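PDB 7CBC: De novo designed switch protein caging a hemagglutinin binder (sCageHA267_1S) from Synthetic construct, which cages a hemagglutinin-binding segment against a six-helix bundle, probably serving as the switch component of a modular protein biosensor. Local coordinates for residues K14-N19 against T272-I277; L204-Q209 against A279-E284. All coordinates share one frame; numbering follows the deposited sequence.

Contact 1 of 2, residues K14-N19 against T272-I277; sequences KLQRLN and TFACRI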
# COMPACT_ATOMS: atom_id res chain seq x y z
N LYS A 14 3.62 3.63 15.68
CA LYS A 14 4.67 4.22 14.85
C LYS A 14 4.91 3.40 13.59
O LYS A 14 5.13 3.96 12.50
CB LYS A 14 5.96 4.36 15.65
CG LYS A 14 5.93 5.54 16.61
CD LYS A 14 7.24 6.30 16.61
CE LYS A 14 8.16 5.80 17.69
NZ LYS A 14 9.15 6.86 18.08
N LEU A 15 4.88 2.08 13.71
CA LEU A 15 5.02 1.23 12.53
C LEU A 15 3.83 1.38 11.60
O LEU A 15 3.98 1.31 10.37
CB LEU A 15 5.20 -0.22 12.95
CG LEU A 15 6.57 -0.54 13.54
CD1 LEU A 15 6.67 -2.03 13.72
CD2 LEU A 15 7.71 -0.04 12.66
N GLN A 16 2.63 1.60 12.16
CA GLN A 16 1.48 1.80 11.30
C GLN A 16 1.59 3.12 10.54
O GLN A 16 1.32 3.17 9.33
CB GLN A 16 0.18 1.75 12.09
CG GLN A 16 -1.04 2.03 11.23
CD GLN A 16 -2.34 1.55 11.84
OE1 GLN A 16 -3.02 2.29 12.54
NE2 GLN A 16 -2.70 0.30 11.55
N ARG A 17 2.02 4.19 11.21
CA ARG A 17 2.23 5.46 10.52
C ARG A 17 3.19 5.28 9.35
O ARG A 17 2.94 5.74 8.23
CB ARG A 17 2.75 6.51 11.49
CG ARG A 17 2.94 7.92 10.90
CD ARG A 17 1.73 8.37 10.07
NE ARG A 17 0.50 8.52 10.85
CZ ARG A 17 -0.68 8.84 10.33
NH1 ARG A 17 -0.77 9.04 9.02
NH2 ARG A 17 -1.75 8.95 11.10
N LEU A 18 4.31 4.61 9.61
CA LEU A 18 5.28 4.32 8.57
C LEU A 18 4.63 3.66 7.37
O LEU A 18 4.88 4.05 6.22
CB LEU A 18 6.37 3.43 9.15
CG LEU A 18 7.45 3.03 8.15
CD1 LEU A 18 8.77 3.19 8.87
CD2 LEU A 18 7.27 1.60 7.66
N ASN A 19 3.80 2.64 7.62
CA ASN A 19 3.13 1.92 6.55
C ASN A 19 2.16 2.81 5.80
O ASN A 19 2.11 2.77 4.57
CB ASN A 19 2.42 0.70 7.12
CG ASN A 19 3.39 -0.32 7.65
OD1 ASN A 19 4.51 -0.47 7.13
ND2 ASN A 19 2.99 -1.04 8.70
N THR A 272 -7.02 7.26 6.66
CA THR A 272 -7.80 8.41 7.12
C THR A 272 -8.25 8.27 8.57
O THR A 272 -8.35 9.27 9.29
CB THR A 272 -9.01 8.59 6.19
OG1 THR A 272 -8.55 8.68 4.84
CG2 THR A 272 -9.80 9.83 6.54
N PHE A 273 -8.53 7.05 9.02
CA PHE A 273 -9.11 6.85 10.35
C PHE A 273 -8.13 6.23 11.33
O PHE A 273 -8.53 5.86 12.45
CB PHE A 273 -10.38 6.02 10.23
CG PHE A 273 -11.39 6.64 9.30
CD1 PHE A 273 -12.39 7.48 9.78
CD2 PHE A 273 -11.30 6.44 7.93
CE1 PHE A 273 -13.30 8.07 8.92
CE2 PHE A 273 -12.20 7.03 7.06
CZ PHE A 273 -13.21 7.84 7.56
N ALA A 274 -6.85 6.13 10.97
CA ALA A 274 -5.86 5.51 11.84
C ALA A 274 -5.70 6.27 13.15
O ALA A 274 -5.50 5.66 14.21
CB ALA A 274 -4.52 5.42 11.11
N CYS A 275 -5.77 7.61 13.10
CA CYS A 275 -5.57 8.39 14.32
C CYS A 275 -6.73 8.19 15.30
O CYS A 275 -6.51 8.17 16.51
CB CYS A 275 -5.38 9.87 13.96
SG CYS A 275 -3.81 10.20 13.05
N ARG A 276 -7.95 8.01 14.79
CA ARG A 276 -9.07 7.69 15.68
C ARG A 276 -8.99 6.26 16.19
O ARG A 276 -9.24 6.00 17.37
CB ARG A 276 -10.40 7.92 14.96
CG ARG A 276 -10.73 9.39 14.71
CD ARG A 276 -12.07 9.49 14.03
NE ARG A 276 -12.44 10.86 13.70
CZ ARG A 276 -13.60 11.20 13.13
NH1 ARG A 276 -14.49 10.25 12.85
NH2 ARG A 276 -13.86 12.47 12.85
N ILE A 277 -8.66 5.31 15.30
CA ILE A 277 -8.58 3.91 15.71
C ILE A 277 -7.56 3.74 16.83
O ILE A 277 -7.84 3.10 17.85
CB ILE A 277 -8.26 3.01 14.51
CG1 ILE A 277 -9.50 2.86 13.64
CG2 ILE A 277 -7.82 1.63 14.98
CD1 ILE A 277 -9.19 2.76 12.20
O HOH W 1 -4.59 3.24 14.36
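The first turn of helix 274-284, the opening helix of the small three-helix unit that is probably the caged hemagglutinin binder, docks here on helix 3-46 of the six-helix cage, running antiparallel to it. Gln16 and Arg17 reach across to Ala274 and Cys275, and the backbones stay well apart, with Arg17 CA 8.2 Å from Ala274 CA. Gln16, its CG anti to the backbone N (chi1 177°), extends straight toward the binder and brings OE1 to 3.8 Å from the methyl CB of Ala274. A water bridges the two helices: it donates to Gln16 OE1 at 2.6 Å and to Ala274 O at 2.6 Å, satisfying two acceptors in a largely buried setting. Leu213 of helix 195-239 touches both Gln16 and Ala274, so a second cage helix backs this spot. Arg17 bends at chi2 (47°) and chi3 (64°), which curls its guanidinium round to the binder. Its NE donates to Ala299 O, just past the end of helix 289-298, and this bond probably helps fix the turn of the group. Its NH2 meets the disulfide sulfur edge-on, near the guanidinium plane, 3.1 Å from SG of Cys275, which is joined to Cys301.

Contact 2 of 2, residues L204-Q209 against A279-E284; sequences LRAHAQ and AKIAAE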
# COMPACT_ATOMS: atom_id res chain seq x y z
N LEU A 204 -2.29 -8.24 22.09
CA LEU A 204 -2.40 -9.00 20.86
C LEU A 204 -3.64 -8.60 20.06
O LEU A 204 -3.58 -8.46 18.84
CB LEU A 204 -2.39 -10.49 21.18
CG LEU A 204 -2.35 -11.40 19.96
CD1 LEU A 204 -1.12 -11.07 19.12
CD2 LEU A 204 -2.33 -12.83 20.41
N ARG A 205 -4.78 -8.41 20.74
CA ARG A 205 -5.98 -7.99 20.02
C ARG A 205 -5.85 -6.58 19.46
O ARG A 205 -6.37 -6.30 18.37
CB ARG A 205 -7.22 -8.10 20.91
CG ARG A 205 -7.83 -9.50 20.94
CD ARG A 205 -9.19 -9.53 21.61
NE ARG A 205 -9.21 -8.87 22.92
CZ ARG A 205 -9.03 -9.49 24.08
NH1 ARG A 205 -8.81 -10.80 24.13
NH2 ARG A 205 -9.08 -8.81 25.22
N ALA A 206 -5.16 -5.68 20.16
CA ALA A 206 -4.86 -4.36 19.59
C ALA A 206 -3.91 -4.47 18.40
O ALA A 206 -4.09 -3.78 17.39
CB ALA A 206 -4.26 -3.44 20.66
N HIS A 207 -2.90 -5.33 18.51
CA HIS A 207 -2.03 -5.57 17.36
C HIS A 207 -2.82 -6.04 16.16
O HIS A 207 -2.60 -5.57 15.04
CB HIS A 207 -0.95 -6.58 17.73
CG HIS A 207 -0.32 -7.23 16.54
ND1 HIS A 207 0.69 -6.63 15.81
CD2 HIS A 207 -0.56 -8.42 15.94
CE1 HIS A 207 1.04 -7.43 14.82
NE2 HIS A 207 0.30 -8.53 14.88
N ALA A 208 -3.75 -6.98 16.36
CA ALA A 208 -4.50 -7.53 15.24
C ALA A 208 -5.34 -6.45 14.57
O ALA A 208 -5.51 -6.45 13.34
CB ALA A 208 -5.39 -8.68 15.69
N GLN A 209 -5.89 -5.53 15.36
CA GLN A 209 -6.66 -4.43 14.80
C GLN A 209 -5.78 -3.53 13.93
O GLN A 209 -6.16 -3.16 12.81
CB GLN A 209 -7.30 -3.65 15.94
CG GLN A 209 -8.56 -2.91 15.59
CD GLN A 209 -9.22 -2.31 16.81
OE1 GLN A 209 -8.89 -2.64 17.95
NE2 GLN A 209 -10.16 -1.39 16.58
N ALA A 279 -6.56 6.13 18.79
CA ALA A 279 -7.15 6.83 19.93
C ALA A 279 -8.11 5.93 20.68
O ALA A 279 -8.11 5.91 21.92
CB ALA A 279 -7.85 8.10 19.46
N LYS A 280 -8.93 5.15 19.96
CA LYS A 280 -9.86 4.25 20.63
C LYS A 280 -9.11 3.15 21.37
O LYS A 280 -9.41 2.85 22.54
CB LYS A 280 -10.84 3.64 19.63
CG LYS A 280 -11.94 2.84 20.31
CD LYS A 280 -12.93 2.24 19.30
CE LYS A 280 -13.96 1.36 20.02
NZ LYS A 280 -14.99 0.78 19.12
N ILE A 281 -8.11 2.55 20.72
CA ILE A 281 -7.29 1.53 21.36
C ILE A 281 -6.66 2.07 22.65
O ILE A 281 -6.74 1.43 23.71
CB ILE A 281 -6.24 0.99 20.38
CG1 ILE A 281 -6.91 0.10 19.35
CG2 ILE A 281 -5.16 0.20 21.12
CD1 ILE A 281 -6.02 -0.27 18.17
N ALA A 282 -6.06 3.26 22.59
CA ALA A 282 -5.40 3.80 23.78
C ALA A 282 -6.39 4.09 24.90
O ALA A 282 -6.04 3.98 26.08
CB ALA A 282 -4.63 5.07 23.44
N ALA A 283 -7.60 4.52 24.56
CA ALA A 283 -8.58 4.79 25.60
C ALA A 283 -9.01 3.49 26.28
O ALA A 283 -9.21 3.46 27.50
CB ALA A 283 -9.78 5.52 25.00
N GLU A 284 -9.14 2.41 25.51
CA GLU A 284 -9.51 1.13 26.09
C GLU A 284 -8.42 0.60 27.00
O GLU A 284 -8.71 -0.03 28.02
CB GLU A 284 -9.85 0.13 24.98
CG GLU A 284 -11.29 0.23 24.50
CD GLU A 284 -11.54 -0.37 23.11
OE1 GLU A 284 -10.59 -0.93 22.51
OE2 GLU A 284 -12.68 -0.28 22.62
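Ile281 packs its branches against Ala206 and Gln209, and the contacts are of two kinds. The purely apolar one is methyl on methyl: Ala206 CB lies 3.8 Å from Ile281 CG2. The small alanine lets the backbones approach closely, Ala206 CA standing 6.6 Å from Ile281 CA. This is antiparallel helix-on-helix packing, the last turn of helix 274-284, probably part of the caged binder, lying along helix 195-239 of the six-helix bundle. Phe285, just beyond the end of the binder helix, also touches Ala206. The second kind sets an amide against aliphatic carbon. The extended Gln209 chain and Ile281 run alongside one another, pointing opposite ways. Gln209 OE1 comes to 3.7 Å from both CG1 and CD1 of Ile281, and Gln209 CD follows at 4.0 Å from the same CD1. Ile281 CG1 is anti to the carbonyl carbon (chi1 -73°) and CG2 anti to the backbone N, turning CG2 to the alanine and the CG1-CD1 arm to the amide. Cutting Ile281 back to an alanine is likely to open a gap beside Ala206 and leave the Gln209 amide freer to turn. Ethanol, probably from the crystallisation liquor, sits about 5 Å from the Ala206 side chain.

From the N terminus, the chain passes residues 14-19 in the first cage helix, runs through the bundle to 204-209 on helix 195-239, and then reaches 272-277, the loop and first turn of helix 274-284 in the probable binder, and 279-284 at the end of that helix. Contact 1 closes a loop of 252 intervening residues and contact 2 one of 69; their segments alternate, so the loops cross. Both use helix 274-284, contact 1 at its beginning and contact 2 at its end, which fastens this helix to two cage helices far apart in sequence. The two contact centres lie about 12 Å apart, and the contacts meet where Ile277 CG2 packs 4.1 Å from Gln209 NE2.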